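PDB 1Q5N: 3-carboxy-cis,cis-muconate cycloisomerase from Acinetobacter calcoaceticus, which belongs to the fumarase/aspartase family of largely helical, tetrameric enzymes and is named as a cycloisomerase. Local coordinates for residues A[26-34]-A[113-124]; A[47-58]-A[93-104]. All coordinates share one frame; numbering follows the deposited sequence.

In the fold
Interactions 1 and 2 lie in the same end region of an elongated helical subunit, their centres about 20 Å apart, and the loop closed by 26-34 with 113-124 contains the whole of interaction 2. The two are joined by sequence: helix 23-43 leads into helix 49-59, and helix 82-94 precedes helix 110-146. Interaction 1 is a buried helix crossing, with carboxylates, an amide and a phenol set among its apolar groups. Interaction 2, whose centre lies about 42 Å from that of the chain against 22 Å for interaction 1, is a partly buried contact in which a helix packs on a turn, relying on methyl groups and one tyrosine ring.

Interaction 1. Residues A[26-34]-A[113-124]; sequences LVSYMVEAE and ILDTACILQCRD
Tyr29 enters helix 110-146 as a knob into a hole formed by Ala117, Leu120, Gln121 and Asp124, the central feature of a helix crossing in the lyase domain of this fumarase/aspartase-type subunit. The axes of 26-34 and 113-124 approach to 8.5 Å with 114° between their N-to-C directions. Ala117 lies where the helices meet, across from Tyr29, and its methyl CB touches both Tyr29 CB and Met30 CG, each at 3.8 Å.

Apolar packing spreads outward from there. Leu120 CB rests against Tyr29 CD1 at 3.6 Å, while Gln121 CG lies against CD2 and CE2 of the same ring, with the glutamine backbone over one ring face. Met30 is extended as far as SD and then bends at chi3 (82°), which brings CE to 3.6 Å from Leu114 CD2 and near Ile113 CG2. Ala33 CB touches Thr116 CG2.

Polar side chains also lend their carbon or flat parts to the packing. The amide of Gln121 lies by Leu26 CD1 while its NE2 donates a hydrogen bond to Ile20 O. Glu34, bent at chi2, crosses Ile113 at about a right angle, its OE2 3.5 Å from CG1; that oxygen is hydrogen-bonded to His105. Beyond the crossing, Leu26 also packs on Tyr8 of the second subunit.

One hydrogen bond spans the helices. Asp124 OD2 lies at the ring edge, in its plane, and accepts from Tyr29 OH at 2.5 Å, shorter than usual and doubtful in its exact value, with ring and carboxylate planes turned 48° apart.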
loop_
_atom_site.group_PDB
_atom_site.type_symbol
_atom_site.label_atom_id
_atom_site.label_comp_id
_atom_site.label_asym_id
_atom_site.label_seq_id
_atom_site.Cartn_x
_atom_site.Cartn_y
_atom_site.Cartn_z
ATOM N N LEU A 26 -5.640 24.447 -12.504
ATOM C CA LEU A 26 -4.564 23.745 -13.195
ATOM C C LEU A 26 -4.283 24.427 -14.543
ATOM O O LEU A 26 -3.134 24.756 -14.860
ATOM C CB LEU A 26 -4.894 22.249 -13.408
ATOM C CG LEU A 26 -3.821 21.517 -14.257
ATOM C CD1 LEU A 26 -2.475 21.475 -13.518
ATOM C CD2 LEU A 26 -4.304 20.133 -14.614
ATOM N N VAL A 27 -5.346 24.659 -15.319
ATOM C CA VAL A 27 -5.207 25.337 -16.619
ATOM C C VAL A 27 -4.662 26.771 -16.426
ATOM O O VAL A 27 -3.901 27.266 -17.253
ATOM C CB VAL A 27 -6.541 25.369 -17.394
ATOM C CG1 VAL A 27 -6.345 26.185 -18.690
ATOM C CG2 VAL A 27 -7.002 23.917 -17.728
ATOM N N SER A 28 -5.014 27.416 -15.316
ATOM C CA SER A 28 -4.510 28.743 -15.017
ATOM C C SER A 28 -3.011 28.714 -14.880
ATOM O O SER A 28 -2.305 29.562 -15.420
ATOM C CB SER A 28 -5.059 29.238 -13.690
ATOM O OG SER A 28 -5.855 30.356 -13.936
ATOM N N TYR A 29 -2.520 27.727 -14.134
ATOM C CA TYR A 29 -1.084 27.599 -13.903
ATOM C C TYR A 29 -0.368 27.231 -15.202
ATOM O O TYR A 29 0.782 27.633 -15.416
ATOM C CB TYR A 29 -0.794 26.538 -12.824
ATOM C CG TYR A 29 -1.150 26.961 -11.419
ATOM C CD1 TYR A 29 -0.381 27.919 -10.751
ATOM C CD2 TYR A 29 -2.188 26.335 -10.710
ATOM C CE1 TYR A 29 -0.613 28.242 -9.420
ATOM C CE2 TYR A 29 -2.440 26.663 -9.346
ATOM C CZ TYR A 29 -1.637 27.621 -8.717
ATOM O OH TYR A 29 -1.836 27.987 -7.399
ATOM N N MET A 30 -1.038 26.482 -16.072
ATOM C CA MET A 30 -0.402 26.123 -17.350
ATOM C C MET A 30 -0.243 27.388 -18.199
ATOM O O MET A 30 0.800 27.577 -18.880
ATOM C CB MET A 30 -1.228 25.072 -18.111
ATOM C CG MET A 30 -1.145 23.678 -17.436
ATOM S SD MET A 30 -2.300 22.484 -18.165
ATOM C CE MET A 30 -1.324 22.036 -19.510
ATOM N N VAL A 31 -1.268 28.240 -18.153
ATOM C CA VAL A 31 -1.224 29.500 -18.877
ATOM C C VAL A 31 -0.033 30.291 -18.313
ATOM O O VAL A 31 0.815 30.795 -19.063
ATOM C CB VAL A 31 -2.524 30.301 -18.682
ATOM C CG1 VAL A 31 -2.321 31.782 -19.139
ATOM C CG2 VAL A 31 -3.674 29.630 -19.474
ATOM N N GLU A 32 0.064 30.348 -16.994
ATOM C CA GLU A 32 1.145 31.078 -16.378
ATOM C C GLU A 32 2.517 30.573 -16.848
ATOM O O GLU A 32 3.447 31.370 -17.097
ATOM C CB GLU A 32 1.017 30.951 -14.873
ATOM C CG GLU A 32 1.995 31.787 -14.053
ATOM C CD GLU A 32 1.669 31.708 -12.540
ATOM O OE1 GLU A 32 0.472 31.490 -12.180
ATOM O OE2 GLU A 32 2.601 31.877 -11.712
ATOM N N ALA A 33 2.650 29.247 -16.951
ATOM C CA ALA A 33 3.896 28.642 -17.423
ATOM C C ALA A 33 4.231 29.047 -18.898
ATOM O O ALA A 33 5.407 29.248 -19.247
ATOM C CB ALA A 33 3.814 27.118 -17.328
ATOM N N GLU A 34 3.201 29.099 -19.752
ATOM C CA GLU A 34 3.380 29.468 -21.157
ATOM C C GLU A 34 3.838 30.939 -21.287
ATOM O O GLU A 34 4.766 31.248 -22.043
ATOM C CB GLU A 34 2.086 29.221 -21.928
ATOM C CG GLU A 34 1.742 27.749 -22.124
ATOM C CD GLU A 34 2.672 27.026 -23.088
ATOM O OE1 GLU A 34 3.642 27.618 -23.590
ATOM O OE2 GLU A 34 2.432 25.846 -23.350
ATOM N N ILE A 113 5.389 21.808 -19.349
ATOM C CA ILE A 113 4.295 22.631 -18.887
ATOM C C ILE A 113 3.513 21.939 -17.731
ATOM O O ILE A 113 3.110 22.579 -16.776
ATOM C CB ILE A 113 3.327 22.925 -20.068
ATOM C CG1 ILE A 113 4.075 23.623 -21.206
ATOM C CG2 ILE A 113 2.141 23.749 -19.587
ATOM C CD1 ILE A 113 4.856 24.864 -20.809
ATOM N N LEU A 114 3.293 20.633 -17.841
ATOM C CA LEU A 114 2.566 19.896 -16.808
ATOM C C LEU A 114 3.357 19.845 -15.496
ATOM O O LEU A 114 2.790 20.144 -14.449
ATOM C CB LEU A 114 2.227 18.487 -17.320
ATOM C CG LEU A 114 1.200 18.573 -18.476
ATOM C CD1 LEU A 114 1.072 17.254 -19.142
ATOM C CD2 LEU A 114 -0.165 19.036 -17.974
ATOM N N ASP A 115 4.654 19.499 -15.548
ATOM C CA ASP A 115 5.462 19.463 -14.323
ATOM C C ASP A 115 5.644 20.869 -13.704
ATOM O O ASP A 115 5.676 21.022 -12.459
ATOM C CB ASP A 115 6.863 18.892 -14.565
ATOM C CG ASP A 115 6.878 17.395 -14.710
ATOM O OD1 ASP A 115 5.820 16.740 -14.536
ATOM O OD2 ASP A 115 7.971 16.879 -15.005
ATOM N N THR A 116 5.764 21.896 -14.558
ATOM C CA THR A 116 5.925 23.237 -14.028
ATOM C C THR A 116 4.610 23.672 -13.350
ATOM O O THR A 116 4.628 24.228 -12.262
ATOM C CB THR A 116 6.380 24.278 -15.141
ATOM O OG1 THR A 116 7.720 23.976 -15.573
ATOM C CG2 THR A 116 6.324 25.701 -14.575
ATOM N N ALA A 117 3.472 23.395 -13.979
ATOM C CA ALA A 117 2.205 23.789 -13.343
ATOM C C ALA A 117 2.057 22.980 -12.020
ATOM O O ALA A 117 1.564 23.500 -11.004
ATOM C CB ALA A 117 1.013 23.531 -14.273
ATOM N N CYS A 118 2.484 21.716 -12.031
ATOM C CA CYS A 118 2.417 20.924 -10.811
ATOM C C CYS A 118 3.251 21.585 -9.688
ATOM O O CYS A 118 2.763 21.730 -8.561
ATOM C CB CYS A 118 2.924 19.498 -11.060
ATOM S SG CYS A 118 2.908 18.446 -9.571
ATOM N N ILE A 119 4.501 21.968 -9.981
ATOM C CA ILE A 119 5.328 22.636 -8.978
ATOM C C ILE A 119 4.741 24.007 -8.532
ATOM O O ILE A 119 4.871 24.404 -7.351
ATOM C CB ILE A 119 6.750 22.825 -9.488
ATOM C CG1 ILE A 119 7.418 21.439 -9.608
ATOM C CG2 ILE A 119 7.524 23.752 -8.559
ATOM C CD1 ILE A 119 7.421 20.639 -8.309
ATOM N N LEU A 120 4.086 24.714 -9.457
ATOM C CA LEU A 120 3.475 25.981 -9.069
ATOM C C LEU A 120 2.335 25.677 -8.097
ATOM O O LEU A 120 2.173 26.385 -7.096
ATOM C CB LEU A 120 2.946 26.765 -10.283
ATOM C CG LEU A 120 4.046 27.327 -11.222
ATOM C CD1 LEU A 120 3.418 28.030 -12.408
ATOM C CD2 LEU A 120 4.944 28.281 -10.448
ATOM N N GLN A 121 1.551 24.629 -8.381
ATOM C CA GLN A 121 0.482 24.248 -7.485
ATOM C C GLN A 121 1.069 23.849 -6.111
ATOM O O GLN A 121 0.571 24.279 -5.078
ATOM C CB GLN A 121 -0.318 23.078 -8.064
ATOM C CG GLN A 121 -1.258 23.434 -9.216
ATOM C CD GLN A 121 -1.901 22.182 -9.811
ATOM O OE1 GLN A 121 -1.193 21.244 -10.166
ATOM N NE2 GLN A 121 -3.240 22.156 -9.918
ATOM N N CYS A 122 2.117 23.033 -6.109
ATOM C CA CYS A 122 2.739 22.596 -4.878
ATOM C C CYS A 122 3.262 23.791 -4.082
ATOM O O CYS A 122 3.233 23.787 -2.838
ATOM C CB CYS A 122 3.912 21.637 -5.172
ATOM S SG CYS A 122 3.413 19.982 -5.776
ATOM N N ARG A 123 3.782 24.804 -4.785
ATOM C CA ARG A 123 4.288 25.943 -4.059
ATOM C C ARG A 123 3.162 26.612 -3.292
ATOM O O ARG A 123 3.308 26.937 -2.115
ATOM C CB ARG A 123 4.953 26.964 -4.988
ATOM C CG ARG A 123 5.542 28.144 -4.193
ATOM C CD ARG A 123 6.385 29.079 -5.076
ATOM N NE ARG A 123 5.659 29.617 -6.233
ATOM C CZ ARG A 123 6.243 30.288 -7.237
ATOM N NH1 ARG A 123 7.571 30.506 -7.234
ATOM N NH2 ARG A 123 5.498 30.747 -8.239
ATOM N N ASP A 124 2.035 26.804 -3.952
ATOM C CA ASP A 124 0.939 27.479 -3.305
ATOM C C ASP A 124 0.261 26.643 -2.198
ATOM O O ASP A 124 -0.116 27.183 -1.154
ATOM C CB ASP A 124 -0.101 27.924 -4.347
ATOM C CG ASP A 124 0.369 29.144 -5.184
ATOM O OD1 ASP A 124 1.353 29.798 -4.791
ATOM O OD2 ASP A 124 -0.238 29.439 -6.241
#

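Interaction 2. Residues A[47-58]-A[93-104]; sequences IPQSAATVIQRA and VKDADEDAARYV. Unlike the reference sequence in segment 47-58: Thr53 (reference Asn), Val54 (reference Cys), Ile55 (reference Asp), Gln56 (reference Arg), Arg57 (reference Thr), Ala58 (reference Cys).
Ala51 and Ala100 bring the two backbones closest, their CA atoms 4.2 Å apart; both are alanines, whose CB methyls lie side by side at 4.0 Å and let the chains come together. This is the tight part of the contact. Ala100 CB sits 3.6 Å from Val54 CG1 and also touches Ala51 CA, so this one methyl meets residues one turn apart on helix 49-59. On the inner flank Ile55 runs obliquely across Val93 and Val104: its CG1 meets Val93 CG1, and with the chain extended at chi2 its CD1 reaches Val104 CG2 at 4.0 Å. Val104 in turn packs on Leu89 and Thr90 of helix 82-94. Farther along, Ala58 CB meets the other Val93 branch, CG2.

Tyr103 continues this packing toward the start of the helix. Its CD2 lies 3.6 Å from Ala51 CB, and Ile47 slides past the ring in the opposite direction, CG2 close to CD1. Within this lyase-family region, the 3-10 segment 100-103 that follows helix 82-94 is thus laid against helix 49-59.

The outer side is looser and more open to solvent. Here the exposed Pro48, at the N-cap position of helix 49-59, makes a CH-pi contact, its CD standing 3.9 Å from the Tyr103 ring centroid and 17° off the normal. The opposite face carries Arg102 CB, offset toward the rim. Arg385 of the third subunit packs on Tyr103 and hydrogen-bonds to Arg102 O. Asp97 touches Val54 mainly through CB, 4.0 Å from CG1. Its CG is anti to the backbone N (chi1 -175°), and the carboxylate turns back to its own chain in an Asx motif, where OD1 accepts from Ala100 N at 3.2 Å from well above the carboxylate plane.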
loop_
_atom_site.group_PDB
_atom_site.type_symbol
_atom_site.label_atom_id
_atom_site.label_comp_id
_atom_site.label_asym_id
_atom_site.label_seq_id
_atom_site.Cartn_x
_atom_site.Cartn_y
_atom_site.Cartn_z
ATOM N N ILE A 47 12.831 34.751 -29.163
ATOM C CA ILE A 47 11.640 35.097 -29.939
ATOM C C ILE A 47 11.495 36.603 -29.808
ATOM O O ILE A 47 12.007 37.206 -28.854
ATOM C CB ILE A 47 10.317 34.416 -29.473
ATOM C CG1 ILE A 47 9.891 34.975 -28.117
ATOM C CG2 ILE A 47 10.467 32.895 -29.512
ATOM C CD1 ILE A 47 8.520 34.566 -27.699
ATOM N N PRO A 48 10.808 37.234 -30.772
ATOM C CA PRO A 48 10.627 38.692 -30.726
ATOM C C PRO A 48 9.819 39.187 -29.550
ATOM O O PRO A 48 8.763 38.633 -29.226
ATOM C CB PRO A 48 9.961 39.005 -32.056
ATOM C CG PRO A 48 9.209 37.726 -32.378
ATOM C CD PRO A 48 10.155 36.639 -31.952
ATOM N N GLN A 49 10.333 40.233 -28.921
ATOM C CA GLN A 49 9.686 40.848 -27.785
ATOM C C GLN A 49 8.263 41.187 -28.132
ATOM O O GLN A 49 7.388 41.237 -27.260
ATOM C CB GLN A 49 10.392 42.131 -27.381
ATOM C CG GLN A 49 9.665 42.848 -26.253
ATOM C CD GLN A 49 9.583 42.004 -24.972
ATOM O OE1 GLN A 49 10.620 41.519 -24.470
ATOM N NE2 GLN A 49 8.356 41.828 -24.430
ATOM N N SER A 50 8.022 41.423 -29.408
ATOM C CA SER A 50 6.684 41.772 -29.827
ATOM C C SER A 50 5.708 40.628 -29.517
ATOM O O SER A 50 4.672 40.849 -28.886
ATOM C CB SER A 50 6.685 42.079 -31.322
ATOM O OG SER A 50 5.577 41.456 -31.964
ATOM N N ALA A 51 6.047 39.410 -29.962
ATOM C CA ALA A 51 5.200 38.230 -29.763
ATOM C C ALA A 51 4.921 37.964 -28.279
ATOM O O ALA A 51 3.776 37.697 -27.899
ATOM C CB ALA A 51 5.851 37.010 -30.414
ATOM N N ALA A 52 5.966 38.063 -27.451
ATOM C CA ALA A 52 5.844 37.853 -26.015
ATOM C C ALA A 52 4.797 38.788 -25.424
ATOM O O ALA A 52 3.988 38.376 -24.570
ATOM C CB ALA A 52 7.180 38.087 -25.325
ATOM N N THR A 53 4.804 40.048 -25.865
ATOM C CA THR A 53 3.841 41.017 -25.338
ATOM C C THR A 53 2.396 40.677 -25.740
ATOM O O THR A 53 1.482 40.844 -24.942
ATOM C CB THR A 53 4.201 42.477 -25.763
ATOM O OG1 THR A 53 5.374 42.900 -25.054
ATOM C CG2 THR A 53 3.087 43.437 -25.403
ATOM N N VAL A 54 2.192 40.203 -26.962
ATOM C CA VAL A 54 0.855 39.830 -27.396
ATOM C C VAL A 54 0.356 38.585 -26.627
ATOM O O VAL A 54 -0.809 38.492 -26.225
ATOM C CB VAL A 54 0.859 39.533 -28.881
ATOM C CG1 VAL A 54 -0.409 38.789 -29.276
ATOM C CG2 VAL A 54 0.990 40.830 -29.648
ATOM N N ILE A 55 1.249 37.622 -26.436
ATOM C CA ILE A 55 0.922 36.409 -25.700
ATOM C C ILE A 55 0.587 36.800 -24.219
ATOM O O ILE A 55 -0.462 36.446 -23.687
ATOM C CB ILE A 55 2.125 35.426 -25.780
ATOM C CG1 ILE A 55 2.253 34.873 -27.195
ATOM C CG2 ILE A 55 1.956 34.297 -24.810
ATOM C CD1 ILE A 55 3.520 34.110 -27.397
ATOM N N GLN A 56 1.468 37.556 -23.576
ATOM C CA GLN A 56 1.237 37.996 -22.209
ATOM C C GLN A 56 -0.102 38.717 -22.021
ATOM O O GLN A 56 -0.725 38.610 -20.963
ATOM C CB GLN A 56 2.368 38.919 -21.784
ATOM C CG GLN A 56 2.121 39.638 -20.488
ATOM C CD GLN A 56 3.349 40.412 -20.070
ATOM O OE1 GLN A 56 4.400 40.368 -20.758
ATOM N NE2 GLN A 56 3.245 41.124 -18.947
ATOM N N ARG A 57 -0.539 39.457 -23.036
ATOM C CA ARG A 57 -1.796 40.175 -22.940
ATOM C C ARG A 57 -2.974 39.303 -23.271
ATOM O O ARG A 57 -4.021 39.432 -22.659
ATOM C CB ARG A 57 -1.817 41.371 -23.879
ATOM C CG ARG A 57 -1.129 42.616 -23.354
ATOM C CD ARG A 57 -1.281 43.749 -24.375
ATOM N NE ARG A 57 -0.336 44.832 -24.109
ATOM C CZ ARG A 57 0.199 45.606 -25.057
ATOM N NH1 ARG A 57 -0.123 45.408 -26.343
ATOM N NH2 ARG A 57 1.055 46.577 -24.719
ATOM N N ALA A 58 -2.824 38.436 -24.263
ATOM C CA ALA A 58 -3.929 37.555 -24.625
ATOM C C ALA A 58 -4.212 36.573 -23.482
ATOM O O ALA A 58 -5.346 36.157 -23.278
ATOM C CB ALA A 58 -3.605 36.786 -25.906
ATOM N N VAL A 93 -4.481 33.053 -29.147
ATOM C CA VAL A 93 -3.493 34.082 -29.416
ATOM C C VAL A 93 -3.546 34.488 -30.884
ATOM O O VAL A 93 -3.226 35.609 -31.231
ATOM C CB VAL A 93 -2.082 33.560 -29.055
ATOM C CG1 VAL A 93 -0.983 34.379 -29.725
ATOM C CG2 VAL A 93 -1.917 33.609 -27.568
ATOM N N LYS A 94 -3.964 33.563 -31.742
ATOM C CA LYS A 94 -4.047 33.825 -33.163
ATOM C C LYS A 94 -5.098 34.914 -33.438
ATOM O O LYS A 94 -4.839 35.868 -34.176
ATOM C CB LYS A 94 -4.401 32.538 -33.906
ATOM C CG LYS A 94 -3.885 32.516 -35.323
ATOM C CD LYS A 94 -4.514 31.425 -36.168
ATOM C CE LYS A 94 -3.908 31.482 -37.573
ATOM N NZ LYS A 94 -4.425 30.446 -38.512
ATOM N N ASP A 95 -6.278 34.781 -32.839
ATOM C CA ASP A 95 -7.330 35.765 -33.017
ATOM C C ASP A 95 -6.935 37.124 -32.481
ATOM O O ASP A 95 -7.790 37.975 -32.262
ATOM C CB ASP A 95 -8.609 35.337 -32.316
ATOM C CG ASP A 95 -9.372 34.301 -33.092
ATOM O OD1 ASP A 95 -9.006 34.041 -34.277
ATOM O OD2 ASP A 95 -10.344 33.756 -32.509
ATOM N N ALA A 96 -5.649 37.327 -32.248
ATOM C CA ALA A 96 -5.173 38.612 -31.756
ATOM C C ALA A 96 -3.962 39.042 -32.574
ATOM O O ALA A 96 -3.624 40.215 -32.614
ATOM C CB ALA A 96 -4.810 38.512 -30.300
ATOM N N ASP A 97 -3.315 38.080 -33.228
ATOM C CA ASP A 97 -2.147 38.352 -34.047
ATOM C C ASP A 97 -1.635 37.015 -34.580
ATOM O O ASP A 97 -0.921 36.307 -33.876
ATOM C CB ASP A 97 -1.073 39.031 -33.203
ATOM C CG ASP A 97 0.127 39.464 -34.023
ATOM O OD1 ASP A 97 0.531 38.718 -34.940
ATOM O OD2 ASP A 97 0.685 40.545 -33.741
ATOM N N GLU A 98 -1.995 36.675 -35.818
ATOM C CA GLU A 98 -1.585 35.406 -36.423
ATOM C C GLU A 98 -0.106 35.178 -36.335
ATOM O O GLU A 98 0.354 34.055 -36.491
ATOM C CB GLU A 98 -1.975 35.341 -37.893
ATOM C CG GLU A 98 -3.448 35.402 -38.138
ATOM C CD GLU A 98 -3.764 35.492 -39.616
ATOM O OE1 GLU A 98 -3.199 36.397 -40.284
ATOM O OE2 GLU A 98 -4.573 34.665 -40.107
ATOM N N ASP A 99 0.644 36.240 -36.094
ATOM C CA ASP A 99 2.080 36.097 -36.006
ATOM C C ASP A 99 2.660 35.738 -34.641
ATOM O O ASP A 99 3.614 34.957 -34.553
ATOM C CB ASP A 99 2.761 37.342 -36.559
ATOM C CG ASP A 99 3.644 37.011 -37.743
ATOM O OD1 ASP A 99 4.783 36.506 -37.500
ATOM O OD2 ASP A 99 3.179 37.216 -38.904
ATOM N N ALA A 100 2.105 36.310 -33.580
ATOM C CA ALA A 100 2.591 35.997 -32.256
ATOM C C ALA A 100 2.272 34.515 -31.999
ATOM O O ALA A 100 3.028 33.824 -31.346
ATOM C CB ALA A 100 1.911 36.893 -31.223
ATOM N N ALA A 101 1.169 34.027 -32.555
ATOM C CA ALA A 101 0.745 32.644 -32.377
ATOM C C ALA A 101 1.805 31.570 -32.693
ATOM O O ALA A 101 1.767 30.463 -32.140
ATOM C CB ALA A 101 -0.518 32.385 -33.193
ATOM N N ARG A 102 2.750 31.891 -33.565
ATOM C CA ARG A 102 3.782 30.931 -33.935
ATOM C C ARG A 102 4.757 30.647 -32.823
ATOM O O ARG A 102 5.414 29.613 -32.817
ATOM C CB ARG A 102 4.551 31.445 -35.149
ATOM C CG ARG A 102 3.680 31.379 -36.351
ATOM C CD ARG A 102 4.127 32.258 -37.471
ATOM N NE ARG A 102 3.009 32.304 -38.415
ATOM C CZ ARG A 102 3.062 32.831 -39.637
ATOM N NH1 ARG A 102 4.203 33.366 -40.078
ATOM N NH2 ARG A 102 1.973 32.816 -40.416
ATOM N N TYR A 103 4.848 31.574 -31.889
ATOM C CA TYR A 103 5.769 31.436 -30.795
ATOM C C TYR A 103 5.162 30.857 -29.510
ATOM O O TYR A 103 5.854 30.767 -28.493
ATOM C CB TYR A 103 6.417 32.793 -30.538
ATOM C CG TYR A 103 7.126 33.286 -31.770
ATOM C CD1 TYR A 103 8.365 32.751 -32.143
ATOM C CD2 TYR A 103 6.542 34.254 -32.594
ATOM C CE1 TYR A 103 8.995 33.160 -33.291
ATOM C CE2 TYR A 103 7.165 34.672 -33.747
ATOM C CZ TYR A 103 8.392 34.123 -34.094
ATOM O OH TYR A 103 9.016 34.534 -35.251
ATOM N N VAL A 104 3.885 30.475 -29.547
ATOM C CA VAL A 104 3.261 29.881 -28.362
ATOM C C VAL A 104 3.834 28.469 -28.159
ATOM O O VAL A 104 3.857 27.669 -29.107
ATOM C CB VAL A 104 1.732 29.745 -28.522
ATOM C CG1 VAL A 104 1.118 29.022 -27.312
ATOM C CG2 VAL A 104 1.118 31.113 -28.677
#